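Local coordinates for Two-component response regulator yesN (Fusobacterium nucleatum, PDB 3LSG), which probably binds specific DNA sequences as a two-component transcription regulator, this chain being its C-terminal AraC-type helix-turn-helix domain, at residues Q8-E13 against S23-K28; E58-L63 against T88-Y93. One frame throughout, in Å; residues are numbered along the deposited sequence.

Overall arrangement
From the N terminus, helix 2-14 runs into a short connection and meets helix 22-28 in interaction 1, which closes a tight loop with nine residues between its segments. The chain then passes through helix 33-44 into the long helix 48-66, whose later part opens interaction 2. Helix 71-77 intervenes before helix 83-94 returns to close that second, wider loop. The two loops follow one another in series, neither enclosing nor crossing the other. Their centres lie 21 Å apart on opposite sides of the chain's centre, and helix 48-66 bridges them: Tyr51 and Phe48 near its start touch side chains of interaction 1, and residues 58-63 belong to interaction 2.

Interaction 1: residues Q8-E13 against S23-K28; sequences QNIIEE and SVLSEK
Leu25 and Ile10 form the middle of this contact, where helix 22-28 packs against helix 2-14 with the two segments running at 135° and their axes 11.1 Å apart. Along residues 23-28, Ser23 OG and Ser26 OG both bond to Ser33 OG, and Ser23 OG also to Glu81 of the second subunit. Leu25 has CG anti to the backbone N (chi1 -179°), which carries its forked end over to the other helix. Leu25 CD1 faces two methyls of Ile10: Ile10 CG2 and Ile10 CD1 each lie 3.7 Å from Leu25 CD1. The other branch, Leu25 CD2, lies more loosely beside Ile11 CD1 at 4.3 Å. Phe20 touches both isoleucines, while Leu36 and Phe48 pack on Leu25; within this AraC-type helix-turn-helix domain Leu25 and Ile11 are buried and Ile10 is only partly covered. Lys28 closes the segment at the more exposed margin. Its extended chain runs antiparallel alongside the Ile10 side chain, laying Lys28 CD 3.9 Å from Ile10 CG2. Beyond it, Lys28 NZ stops 4.5 Å from Glu13 OE1, too far for a salt bridge. No hydrogen bond links the segments; branched aliphatic groups and a lysine methylene supply the cohesion, and the opposite charges at the exposed margin may add only a mild electrostatic attraction.

Interaction 2: residues E58-L63 against T88-Y93; sequences EKAKLL and TKFKKY. With PO4 (phosphate ion), chain F.
Phe90 meets Ala60 with the edge of its ring where two helices of the AraC-type helix-turn-helix domain, 48-66 and 83-94, pack together, residues 58-63 lying nearly at right angles (95°) to residues 88-93. A chi1 of -172° swings the Phe90 ring off the backbone N and brings it up to residues 58-63. Ala60 CB lies near the ring plane, 4.1 Å from Phe90 CE1, so the methyl meets the ring edge. Lys61 N comes up to the same edge. Around them, Met57 and Leu64 also pack on Phe90, Tyr101 meets its ring edge-to-face, and Ile74 of helix 71-77 touches Ala60.

One turn on, Tyr93 and Glu58 are joined through a water, for Tyr93 OH and Glu58 OE2 remain 4.3 Å apart. The water lies in the plane of the tyrosine ring, 2.7 Å from Tyr93 OH, and donates to Glu58 OE2, which also accepts a bond from Gln54 NE2. Lys89 takes no part in this packing; its chain, bent at chi2 (-65°), ends at a phosphate probably acquired from the crystallisation liquor. Tyr85 and Lys89 of both subunits bind this ion, and here Lys89 NZ donates to phosphate O3 at 2.6 Å.

Interaction 1: residues Q8-E13 against S23-K28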
loop_
_atom_site.group_PDB
_atom_site.type_symbol
_atom_site.label_atom_id
_atom_site.label_comp_id
_atom_site.label_asym_id
_atom_site.label_seq_id
_atom_site.Cartn_x
_atom_site.Cartn_y
_atom_site.Cartn_z
ATOM N N GLN A 8 2.050 16.347 10.487
ATOM C CA GLN A 8 2.083 16.955 9.157
ATOM C C GLN A 8 3.494 17.118 8.635
ATOM O O GLN A 8 3.767 16.832 7.473
ATOM C CB GLN A 8 1.354 18.304 9.164
ATOM C CG GLN A 8 -0.156 18.156 9.187
ATOM C CD GLN A 8 -0.874 19.457 9.476
ATOM O OE1 GLN A 8 -0.269 20.422 9.936
ATOM N NE2 GLN A 8 -2.179 19.484 9.219
ATOM N N ASN A 9 4.395 17.569 9.504
ATOM C CA ASN A 9 5.778 17.818 9.110
ATOM C C ASN A 9 6.518 16.543 8.747
ATOM O O ASN A 9 7.255 16.497 7.769
ATOM C CB ASN A 9 6.543 18.534 10.233
ATOM C CG ASN A 9 6.132 19.980 10.387
ATOM O OD1 ASN A 9 5.228 20.465 9.701
ATOM N ND2 ASN A 9 6.796 20.684 11.301
ATOM N N ILE A 10 6.347 15.515 9.566
ATOM C CA ILE A 10 6.991 14.242 9.304
ATOM C C ILE A 10 6.545 13.732 7.945
ATOM O O ILE A 10 7.359 13.289 7.135
ATOM C CB ILE A 10 6.628 13.194 10.387
ATOM C CG1 ILE A 10 7.152 13.625 11.755
ATOM C CG2 ILE A 10 7.208 11.825 10.050
ATOM C CD1 ILE A 10 6.672 12.699 12.851
ATOM N N ILE A 11 5.244 13.786 7.693
ATOM C CA ILE A 11 4.729 13.295 6.425
ATOM C C ILE A 11 5.241 14.133 5.241
ATOM O O ILE A 11 5.571 13.592 4.192
ATOM C CB ILE A 11 3.189 13.233 6.427
ATOM C CG1 ILE A 11 2.713 12.269 7.518
ATOM C CG2 ILE A 11 2.680 12.810 5.053
ATOM C CD1 ILE A 11 1.237 12.386 7.852
ATOM N N GLU A 12 5.341 15.445 5.424
ATOM C CA GLU A 12 5.833 16.305 4.352
ATOM C C GLU A 12 7.278 15.961 3.983
ATOM O O GLU A 12 7.677 16.000 2.808
ATOM C CB GLU A 12 5.715 17.773 4.750
ATOM C CG GLU A 12 6.394 18.725 3.782
ATOM C CD GLU A 12 5.878 18.599 2.353
ATOM O OE1 GLU A 12 4.688 18.269 2.169
ATOM O OE2 GLU A 12 6.663 18.848 1.412
ATOM N N GLU A 13 8.053 15.613 5.001
ATOM C CA GLU A 13 9.453 15.277 4.835
ATOM C C GLU A 13 9.602 13.872 4.268
ATOM O O GLU A 13 10.559 13.578 3.557
ATOM C CB GLU A 13 10.153 15.370 6.196
ATOM C CG GLU A 13 11.627 15.707 6.129
ATOM C CD GLU A 13 12.504 14.474 6.129
ATOM O OE1 GLU A 13 12.398 13.672 7.084
ATOM O OE2 GLU A 13 13.305 14.314 5.184
ATOM N N SER A 23 3.657 2.349 10.230
ATOM C CA SER A 23 4.571 1.843 11.260
ATOM C C SER A 23 5.820 2.715 11.481
ATOM O O SER A 23 6.298 2.874 12.608
ATOM C CB SER A 23 4.976 0.399 10.928
ATOM O OG SER A 23 3.859 -0.468 11.067
ATOM N N VAL A 24 6.349 3.276 10.403
ATOM C CA VAL A 24 7.491 4.177 10.502
ATOM C C VAL A 24 7.055 5.447 11.234
ATOM O O VAL A 24 7.753 5.935 12.127
ATOM C CB VAL A 24 8.046 4.522 9.101
ATOM C CG1 VAL A 24 9.147 5.584 9.190
ATOM C CG2 VAL A 24 8.561 3.269 8.405
ATOM N N LEU A 25 5.891 5.983 10.865
ATOM C CA LEU A 25 5.357 7.152 11.564
ATOM C C LEU A 25 5.121 6.867 13.053
ATOM O O LEU A 25 5.514 7.639 13.927
ATOM C CB LEU A 25 4.053 7.627 10.919
ATOM C CG LEU A 25 3.404 8.867 11.541
ATOM C CD1 LEU A 25 4.403 10.043 11.626
ATOM C CD2 LEU A 25 2.187 9.291 10.743
ATOM N N SER A 26 4.483 5.749 13.347
ATOM C CA SER A 26 4.096 5.489 14.724
ATOM C C SER A 26 5.355 5.376 15.589
ATOM O O SER A 26 5.401 5.875 16.720
ATOM C CB SER A 26 3.195 4.241 14.805
ATOM O OG SER A 26 3.969 3.055 14.758
ATOM N N GLU A 27 6.391 4.761 15.031
ATOM C CA GLU A 27 7.671 4.595 15.726
ATOM C C GLU A 27 8.306 5.950 16.005
ATOM O O GLU A 27 8.880 6.179 17.069
ATOM C CB GLU A 27 8.614 3.718 14.893
ATOM C CG GLU A 27 10.110 3.951 15.127
ATOM C CD GLU A 27 10.729 4.991 14.168
ATOM O OE1 GLU A 27 10.313 5.099 12.971
ATOM O OE2 GLU A 27 11.659 5.699 14.621
ATOM N N LYS A 28 8.183 6.860 15.046
ATOM C CA LYS A 28 8.702 8.205 15.226
ATOM C C LYS A 28 7.958 8.930 16.336
ATOM O O LYS A 28 8.496 9.827 16.963
ATOM C CB LYS A 28 8.597 9.015 13.922
ATOM C CG LYS A 28 9.654 8.676 12.894
ATOM C CD LYS A 28 9.920 9.850 11.976
ATOM C CE LYS A 28 11.293 9.728 11.334
ATOM N NZ LYS A 28 11.708 10.982 10.657
#

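Interaction 2: residues E58-L63 against T88-Y93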
loop_
_atom_site.group_PDB
_atom_site.type_symbol
_atom_site.label_atom_id
_atom_site.label_comp_id
_atom_site.label_asym_id
_atom_site.label_seq_id
_atom_site.Cartn_x
_atom_site.Cartn_y
_atom_site.Cartn_z
ATOM N N GLU A 58 -0.961 14.696 -5.160
ATOM C CA GLU A 58 -0.846 16.123 -5.381
ATOM C C GLU A 58 0.533 16.483 -5.927
ATOM O O GLU A 58 0.639 17.303 -6.830
ATOM C CB GLU A 58 -1.209 16.908 -4.114
ATOM C CG GLU A 58 -2.714 16.820 -3.817
ATOM C CD GLU A 58 -3.140 17.383 -2.461
ATOM O OE1 GLU A 58 -2.279 17.647 -1.590
ATOM O OE2 GLU A 58 -4.364 17.548 -2.266
ATOM N N LYS A 59 1.578 15.841 -5.410
ATOM C CA LYS A 59 2.923 16.057 -5.931
ATOM C C LYS A 59 3.033 15.493 -7.357
ATOM O O LYS A 59 3.653 16.098 -8.216
ATOM C CB LYS A 59 3.968 15.430 -5.011
ATOM C CG LYS A 59 5.424 15.658 -5.409
ATOM C CD LYS A 59 5.726 17.139 -5.616
ATOM C CE LYS A 59 7.240 17.411 -5.590
ATOM N NZ LYS A 59 7.557 18.859 -5.745
ATOM N N ALA A 60 2.393 14.357 -7.617
ATOM C CA ALA A 60 2.423 13.772 -8.951
ATOM C C ALA A 60 1.800 14.747 -9.943
ATOM O O ALA A 60 2.346 14.999 -11.020
ATOM C CB ALA A 60 1.686 12.457 -8.964
ATOM N N LYS A 61 0.653 15.300 -9.563
ATOM C CA LYS A 61 -0.019 16.318 -10.364
ATOM C C LYS A 61 0.924 17.467 -10.703
ATOM O O LYS A 61 1.052 17.870 -11.856
ATOM C CB LYS A 61 -1.241 16.856 -9.611
ATOM C CG LYS A 61 -1.924 18.034 -10.310
ATOM C CD LYS A 61 -3.143 18.524 -9.535
ATOM C CE LYS A 61 -3.553 19.925 -9.975
ATOM N NZ LYS A 61 -4.804 20.361 -9.289
ATOM N N LEU A 62 1.593 17.986 -9.686
ATOM C CA LEU A 62 2.518 19.097 -9.856
ATOM C C LEU A 62 3.613 18.761 -10.875
ATOM O O LEU A 62 3.873 19.527 -11.802
ATOM C CB LEU A 62 3.113 19.495 -8.497
ATOM C CG LEU A 62 4.141 20.618 -8.442
ATOM C CD1 LEU A 62 3.634 21.861 -9.173
ATOM C CD2 LEU A 62 4.515 20.959 -6.997
ATOM N N LEU A 63 4.244 17.610 -10.716
ATOM C CA LEU A 63 5.314 17.213 -11.628
ATOM C C LEU A 63 4.828 16.990 -13.065
ATOM O O LEU A 63 5.504 17.361 -14.031
ATOM C CB LEU A 63 5.993 15.949 -11.105
ATOM C CG LEU A 63 6.724 16.104 -9.770
ATOM C CD1 LEU A 63 7.181 14.750 -9.266
ATOM C CD2 LEU A 63 7.918 17.034 -9.904
ATOM N N THR A 88 -2.009 3.025 -11.516
ATOM C CA THR A 88 -3.312 2.571 -11.044
ATOM C C THR A 88 -3.862 3.434 -9.905
ATOM O O THR A 88 -5.070 3.687 -9.855
ATOM C CB THR A 88 -3.317 1.091 -10.601
ATOM O OG1 THR A 88 -2.580 0.951 -9.381
ATOM C CG2 THR A 88 -2.718 0.199 -11.678
ATOM N N LYS A 89 -2.999 3.881 -8.993
ATOM C CA LYS A 89 -3.467 4.741 -7.905
ATOM C C LYS A 89 -3.872 6.108 -8.462
ATOM O O LYS A 89 -4.898 6.662 -8.079
ATOM C CB LYS A 89 -2.398 4.902 -6.808
ATOM C CG LYS A 89 -2.176 3.661 -5.930
ATOM C CD LYS A 89 -3.422 3.352 -5.108
ATOM C CE LYS A 89 -3.145 2.345 -4.010
ATOM N NZ LYS A 89 -4.417 1.880 -3.376
ATOM N N PHE A 90 -3.051 6.652 -9.365
ATOM C CA PHE A 90 -3.313 7.950 -9.958
ATOM C C PHE A 90 -4.658 7.921 -10.678
ATOM O O PHE A 90 -5.469 8.845 -10.556
ATOM C CB PHE A 90 -2.203 8.314 -10.954
ATOM C CG PHE A 90 -2.291 9.728 -11.462
ATOM C CD1 PHE A 90 -1.513 10.733 -10.900
ATOM C CD2 PHE A 90 -3.154 10.053 -12.495
ATOM C CE1 PHE A 90 -1.597 12.054 -11.367
ATOM C CE2 PHE A 90 -3.232 11.359 -12.972
ATOM C CZ PHE A 90 -2.464 12.360 -12.403
ATOM N N LYS A 91 -4.890 6.860 -11.442
ATOM C CA LYS A 91 -6.120 6.754 -12.201
ATOM C C LYS A 91 -7.332 6.629 -11.274
ATOM O O LYS A 91 -8.405 7.120 -11.574
ATOM C CB LYS A 91 -6.084 5.578 -13.180
ATOM C CG LYS A 91 -7.357 5.523 -14.035
ATOM C CD LYS A 91 -7.258 4.547 -15.187
ATOM C CE LYS A 91 -8.555 4.549 -15.982
ATOM N NZ LYS A 91 -8.607 3.452 -16.978
ATOM N N LYS A 92 -7.170 5.961 -10.147
ATOM C CA LYS A 92 -8.288 5.870 -9.205
ATOM C C LYS A 92 -8.526 7.221 -8.545
ATOM O O LYS A 92 -9.671 7.598 -8.271
ATOM C CB LYS A 92 -8.029 4.805 -8.141
ATOM C CG LYS A 92 -8.210 3.381 -8.649
ATOM C CD LYS A 92 -8.446 2.431 -7.482
ATOM C CE LYS A 92 -8.231 0.982 -7.879
ATOM N NZ LYS A 92 -6.786 0.669 -8.046
ATOM N N TYR A 93 -7.444 7.959 -8.306
ATOM C CA TYR A 93 -7.548 9.248 -7.623
ATOM C C TYR A 93 -8.090 10.356 -8.553
ATOM O O TYR A 93 -9.004 11.118 -8.186
ATOM C CB TYR A 93 -6.187 9.633 -7.010
ATOM C CG TYR A 93 -6.248 10.790 -6.026
ATOM C CD1 TYR A 93 -6.440 10.566 -4.660
ATOM C CD2 TYR A 93 -6.126 12.094 -6.461
ATOM C CE1 TYR A 93 -6.495 11.627 -3.757
ATOM C CE2 TYR A 93 -6.184 13.156 -5.582
ATOM C CZ TYR A 93 -6.362 12.922 -4.229
ATOM O OH TYR A 93 -6.421 13.992 -3.362
HETATM P P PO4 F . -2.539 0.344 -0.508
HETATM O O1 PO4 F . -2.559 1.556 0.381
HETATM O O2 PO4 F . -2.557 -0.917 0.314
HETATM O O3 PO4 F . -3.762 0.379 -1.398
HETATM O O4 PO4 F . -1.287 0.369 -1.348
HETATM O O HOH W 1 -6.068 16.556 -4.143
#